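Local coordinates for protein serine acetyltransferase (Neisseria gonorrhoeae, PDB 6WYE) that probably catalyses transfer of an acetyl group from acetyl-CoA to L-serine, giving O-acetyl-L-serine in the first step of cysteine biosynthesis, at residues A95-D109 and F133-L145. Numbering follows the deposited sequence.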
loop_
_atom_site.group_PDB
_atom_site.type_symbol
_atom_site.label_atom_id
_atom_site.label_comp_id
_atom_site.label_asym_id
_atom_site.label_seq_id
_atom_site.Cartn_x
_atom_site.Cartn_y
_atom_site.Cartn_z
ATOM N N ALA A 95 13.721 -18.177 -13.642
ATOM C CA ALA A 95 14.958 -17.759 -14.293
ATOM C C ALA A 95 16.171 -18.369 -13.611
ATOM O O ALA A 95 17.114 -18.812 -14.281
ATOM C CB ALA A 95 15.062 -16.233 -14.303
ATOM N N LEU A 96 16.175 -18.389 -12.280
ATOM C CA LEU A 96 17.261 -19.054 -11.573
ATOM C C LEU A 96 17.283 -20.546 -11.879
ATOM O O LEU A 96 18.363 -21.146 -11.975
ATOM C CB LEU A 96 17.133 -18.823 -10.068
ATOM C CG LEU A 96 17.554 -17.443 -9.576
ATOM C CD1 LEU A 96 17.244 -17.320 -8.116
ATOM C CD2 LEU A 96 19.029 -17.223 -9.814
ATOM N N GLY A 97 16.106 -21.160 -12.044
ATOM C CA GLY A 97 16.057 -22.571 -12.391
ATOM C C GLY A 97 16.456 -22.838 -13.827
ATOM O O GLY A 97 16.977 -23.913 -14.137
ATOM N N SER A 98 16.236 -21.862 -14.717
ATOM C CA SER A 98 16.580 -22.001 -16.128
ATOM C C SER A 98 18.069 -21.800 -16.405
ATOM O O SER A 98 18.566 -22.278 -17.430
ATOM C CB SER A 98 15.767 -21.004 -16.964
ATOM N N ASP A 99 18.789 -21.106 -15.520
ATOM C CA ASP A 99 20.202 -20.770 -15.722
ATOM C C ASP A 99 20.899 -20.978 -14.379
ATOM O O ASP A 99 21.070 -20.031 -13.604
ATOM C CB ASP A 99 20.359 -19.342 -16.234
ATOM C CG ASP A 99 21.791 -19.005 -16.640
ATOM O OD1 ASP A 99 22.713 -19.813 -16.393
ATOM O OD2 ASP A 99 21.989 -17.910 -17.211
ATOM N N THR A 100 21.313 -22.218 -14.115
ATOM C CA THR A 100 21.918 -22.501 -12.819
ATOM C C THR A 100 23.319 -21.924 -12.685
ATOM O O THR A 100 23.882 -21.964 -11.582
ATOM C CB THR A 100 21.945 -24.014 -12.588
ATOM O OG1 THR A 100 20.782 -24.601 -13.186
ATOM N N GLN A 101 23.867 -21.326 -13.745
ATOM C CA GLN A 101 25.119 -20.590 -13.596
ATOM C C GLN A 101 24.926 -19.324 -12.769
ATOM O O GLN A 101 25.862 -18.871 -12.101
ATOM C CB GLN A 101 25.692 -20.236 -14.970
ATOM N N ILE A 102 23.722 -18.748 -12.786
ATOM C CA ILE A 102 23.481 -17.517 -12.041
ATOM C C ILE A 102 23.730 -17.732 -10.551
ATOM O O ILE A 102 24.435 -16.947 -9.900
ATOM C CB ILE A 102 22.064 -17.000 -12.317
ATOM C CG1 ILE A 102 21.907 -16.715 -13.811
ATOM C CG2 ILE A 102 21.796 -15.754 -11.494
ATOM C CD1 ILE A 102 20.540 -16.192 -14.201
ATOM N N SER A 103 23.175 -18.813 -9.990
ATOM C CA SER A 103 23.352 -19.061 -8.564
ATOM C C SER A 103 24.817 -19.272 -8.212
ATOM O O SER A 103 25.267 -18.842 -7.141
ATOM C CB SER A 103 22.525 -20.274 -8.136
ATOM O OG SER A 103 21.228 -19.881 -7.727
ATOM N N LYS A 104 25.595 -19.854 -9.126
ATOM C CA LYS A 104 27.025 -19.995 -8.880
ATOM C C LYS A 104 27.707 -18.633 -8.879
ATOM O O LYS A 104 28.584 -18.370 -8.049
ATOM C CB LYS A 104 27.653 -20.922 -9.921
ATOM N N CYS A 105 27.304 -17.747 -9.786
ATOM C CA CYS A 105 27.814 -16.382 -9.736
ATOM C C CYS A 105 27.412 -15.695 -8.441
ATOM O O CYS A 105 28.229 -15.012 -7.813
ATOM C CB CYS A 105 27.312 -15.619 -10.956
ATOM S SG CYS A 105 27.963 -16.314 -12.479
ATOM N N VAL A 106 26.164 -15.908 -8.002
ATOM C CA VAL A 106 25.679 -15.316 -6.754
ATOM C C VAL A 106 26.580 -15.705 -5.590
ATOM O O VAL A 106 27.007 -14.854 -4.793
ATOM C CB VAL A 106 24.220 -15.742 -6.490
ATOM C CG1 VAL A 106 23.823 -15.440 -5.051
ATOM C CG2 VAL A 106 23.279 -15.039 -7.447
ATOM N N GLU A 107 26.894 -17.000 -5.484
ATOM C CA GLU A 107 27.757 -17.467 -4.402
ATOM C C GLU A 107 29.152 -16.868 -4.503
ATOM O O GLU A 107 29.738 -16.467 -3.489
ATOM C CB GLU A 107 27.839 -18.998 -4.412
ATOM C CG GLU A 107 26.479 -19.679 -4.321
ATOM C CD GLU A 107 26.513 -20.970 -3.513
ATOM O OE1 GLU A 107 27.621 -21.424 -3.137
ATOM O OE2 GLU A 107 25.423 -21.538 -3.273
ATOM N N ALA A 108 29.715 -16.818 -5.712
ATOM C CA ALA A 108 31.035 -16.208 -5.862
ATOM C C ALA A 108 31.019 -14.755 -5.405
ATOM O O ALA A 108 31.945 -14.291 -4.730
ATOM C CB ALA A 108 31.494 -16.311 -7.317
ATOM N N ASP A 109 29.956 -14.026 -5.751
ATOM C CA ASP A 109 29.850 -12.622 -5.364
ATOM C C ASP A 109 29.825 -12.454 -3.849
ATOM O O ASP A 109 30.482 -11.556 -3.309
ATOM C CB ASP A 109 28.594 -12.007 -5.998
ATOM C CG ASP A 109 28.744 -11.788 -7.495
ATOM O OD1 ASP A 109 29.813 -12.139 -8.048
ATOM O OD2 ASP A 109 27.800 -11.256 -8.130
ATOM N N PHE A 133 25.088 -5.448 -4.304
ATOM C CA PHE A 133 24.842 -6.873 -4.495
ATOM C C PHE A 133 23.449 -7.130 -5.078
ATOM O O PHE A 133 23.293 -7.945 -5.997
ATOM C CB PHE A 133 25.022 -7.605 -3.161
ATOM C CG PHE A 133 24.624 -9.042 -3.218
ATOM C CD1 PHE A 133 25.506 -9.990 -3.730
ATOM C CD2 PHE A 133 23.366 -9.449 -2.785
ATOM C CE1 PHE A 133 25.151 -11.319 -3.803
ATOM C CE2 PHE A 133 22.991 -10.784 -2.856
ATOM C CZ PHE A 133 23.888 -11.722 -3.371
ATOM N N HIS A 134 22.420 -6.441 -4.571
ATOM C CA HIS A 134 21.083 -6.616 -5.132
ATOM C C HIS A 134 21.054 -6.239 -6.613
ATOM O O HIS A 134 20.509 -6.978 -7.442
ATOM C CB HIS A 134 20.059 -5.775 -4.357
ATOM C CG HIS A 134 19.987 -6.109 -2.902
ATOM N ND1 HIS A 134 19.745 -5.162 -1.933
ATOM C CD2 HIS A 134 20.141 -7.286 -2.247
ATOM C CE1 HIS A 134 19.756 -5.739 -0.741
ATOM N NE2 HIS A 134 19.988 -7.029 -0.905
ATOM N N ALA A 135 21.665 -5.105 -6.969
ATOM C CA ALA A 135 21.586 -4.639 -8.354
ATOM C C ALA A 135 22.276 -5.608 -9.305
ATOM O O ALA A 135 21.759 -5.889 -10.394
ATOM C CB ALA A 135 22.201 -3.246 -8.488
ATOM N N ILE A 136 23.444 -6.124 -8.907
ATOM C CA ILE A 136 24.172 -7.068 -9.747
ATOM C C ILE A 136 23.323 -8.304 -10.012
ATOM O O ILE A 136 23.197 -8.760 -11.152
ATOM C CB ILE A 136 25.510 -7.463 -9.080
ATOM C CG1 ILE A 136 26.520 -6.312 -9.068
ATOM C CG2 ILE A 136 26.116 -8.704 -9.750
ATOM C CD1 ILE A 136 26.811 -5.748 -10.419
ATOM N N GLN A 137 22.763 -8.890 -8.950
ATOM C CA GLN A 137 21.995 -10.118 -9.119
ATOM C C GLN A 137 20.697 -9.856 -9.865
ATOM O O GLN A 137 20.277 -10.683 -10.681
ATOM C CB GLN A 137 21.715 -10.786 -7.771
ATOM C CG GLN A 137 22.936 -11.006 -6.848
ATOM C CD GLN A 137 24.247 -11.236 -7.587
ATOM O OE1 GLN A 137 24.298 -11.952 -8.591
ATOM N NE2 GLN A 137 25.322 -10.634 -7.076
ATOM N N ALA A 138 20.030 -8.726 -9.591
ATOM C CA ALA A 138 18.872 -8.373 -10.406
ATOM C C ALA A 138 19.263 -8.285 -11.873
ATOM O O ALA A 138 18.502 -8.706 -12.750
ATOM C CB ALA A 138 18.254 -7.050 -9.945
ATOM N N HIS A 139 20.455 -7.748 -12.165
ATOM C CA HIS A 139 20.847 -7.660 -13.573
ATOM C C HIS A 139 21.076 -9.039 -14.180
ATOM O O HIS A 139 20.661 -9.295 -15.315
ATOM C CB HIS A 139 22.102 -6.824 -13.770
ATOM C CG HIS A 139 22.714 -7.041 -15.122
ATOM N ND1 HIS A 139 22.146 -6.546 -16.279
ATOM C CD2 HIS A 139 23.770 -7.795 -15.515
ATOM C CE1 HIS A 139 22.861 -6.939 -17.319
ATOM N NE2 HIS A 139 23.852 -7.697 -16.881
ATOM N N ARG A 140 21.730 -9.937 -13.443
ATOM C CA ARG A 140 21.952 -11.289 -13.957
ATOM C C ARG A 140 20.641 -11.926 -14.395
ATOM O O ARG A 140 20.533 -12.458 -15.506
ATOM C CB ARG A 140 22.628 -12.156 -12.890
ATOM C CG ARG A 140 24.022 -11.756 -12.524
ATOM C CD ARG A 140 24.655 -12.826 -11.626
ATOM N NE ARG A 140 25.849 -12.329 -10.951
ATOM C CZ ARG A 140 27.008 -12.096 -11.566
ATOM N NH1 ARG A 140 27.135 -12.325 -12.870
ATOM N NH2 ARG A 140 28.044 -11.641 -10.878
ATOM N N ILE A 141 19.611 -11.846 -13.548
ATOM C CA ILE A 141 18.297 -12.340 -13.962
ATOM C C ILE A 141 17.761 -11.513 -15.124
ATOM O O ILE A 141 17.239 -12.057 -16.110
ATOM C CB ILE A 141 17.321 -12.336 -12.772
ATOM C CG1 ILE A 141 17.900 -13.152 -11.615
ATOM C CG2 ILE A 141 15.965 -12.886 -13.201
ATOM C CD1 ILE A 141 17.079 -13.072 -10.338
ATOM N N ASN A 142 17.894 -10.184 -15.041
ATOM C CA ASN A 142 17.426 -9.327 -16.128
ATOM C C ASN A 142 18.072 -9.710 -17.450
ATOM O O ASN A 142 17.399 -9.748 -18.491
ATOM C CB ASN A 142 17.708 -7.858 -15.819
ATOM C CG ASN A 142 16.543 -6.974 -16.182
ATOM O OD1 ASN A 142 15.390 -7.393 -16.069
ATOM N ND2 ASN A 142 16.826 -5.754 -16.635
ATOM N N HIS A 143 19.370 -10.013 -17.420
ATOM C CA HIS A 143 20.073 -10.414 -18.630
ATOM C C HIS A 143 19.482 -11.696 -19.202
ATOM O O HIS A 143 19.282 -11.807 -20.419
ATOM C CB HIS A 143 21.563 -10.585 -18.324
ATOM C CG HIS A 143 22.407 -10.834 -19.532
ATOM N ND1 HIS A 143 22.421 -9.988 -20.621
ATOM C CD2 HIS A 143 23.279 -11.830 -19.820
ATOM C CE1 HIS A 143 23.264 -10.452 -21.526
ATOM N NE2 HIS A 143 23.796 -11.571 -21.066
ATOM N N ARG A 144 19.166 -12.661 -18.331
ATOM C CA ARG A 144 18.532 -13.903 -18.772
ATOM C C ARG A 144 17.168 -13.636 -19.408
ATOM O O ARG A 144 16.837 -14.216 -20.450
ATOM C CB ARG A 144 18.426 -14.869 -17.583
ATOM C CG ARG A 144 17.520 -16.108 -17.746
ATOM C CD ARG A 144 17.739 -16.880 -19.050
ATOM N NE ARG A 144 19.113 -17.343 -19.200
ATOM C CZ ARG A 144 19.745 -17.453 -20.366
ATOM N NH1 ARG A 144 19.120 -17.140 -21.496
ATOM N NH2 ARG A 144 21.000 -17.883 -20.397
ATOM N N LEU A 145 16.353 -12.781 -18.784
ATOM C CA LEU A 145 15.050 -12.435 -19.351
ATOM C C LEU A 145 15.208 -11.792 -20.725
ATOM O O LEU A 145 14.393 -12.017 -21.630
ATOM C CB LEU A 145 14.303 -11.503 -18.395
ATOM C CG LEU A 145 13.870 -12.151 -17.083
ATOM C CD1 LEU A 145 13.172 -11.155 -16.172
ATOM C CD2 LEU A 145 12.955 -13.348 -17.389
#
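Asp109 sets CG beside its own backbone N and opposite its carbonyl carbon (chi1 -73°), while Arg140 runs extended from CG to NE toward the facing helix, and the two reach toward each other. They join an antiparallel helix pair in the N-terminal helical domain of serine acetyltransferase: the axes of 100-109 and 133-145 lie 10.4 Å apart. Asp109 is a knob in a hole formed by Phe133, Ile136, Gln137 and Arg140. Its OD2 takes two bonds, a nearly straight one (177°) from Arg140 NH2 at 2.8 Å on the syn side and another from Gln137 NE2, also 2.8 Å, on the anti lone pair. A bend at chi2 (-31°) brings the Gln137 amide round so that OE1 accepts from Arg140 NE at 2.8 Å, closing a ring of three polar side chains that fixes the guanidinium's rotation. Cys105 CB sits over the centre of one guanidinium face, 3.6 Å from Arg140 CZ. Arg140 NH2 also bonds Gly176 O, and Asp109 OD1 accepts from Leu179 N, tying this buried network to the start of the left-handed beta-helix. Val106 packs CG1 against the edge of the Phe133 ring, with Leu70 of helix 66-78 touching both. Farther along, Ile102 CG2 lies along the aliphatic part of Arg140, near CB and CD, and Ala95 CB rests 3.6 Å from Ile141 CG2. At the break between helices 85-98 and 100-116, Asp99 N-caps the second helix through OD1, which accepts from Gln101 N. Arg144, paired chiefly with Asp148, adds a salt bridge to that same carboxylate, though its hydrogen bond is weak, with Arg144 NH2 3.3 Å from Asp99 OD2.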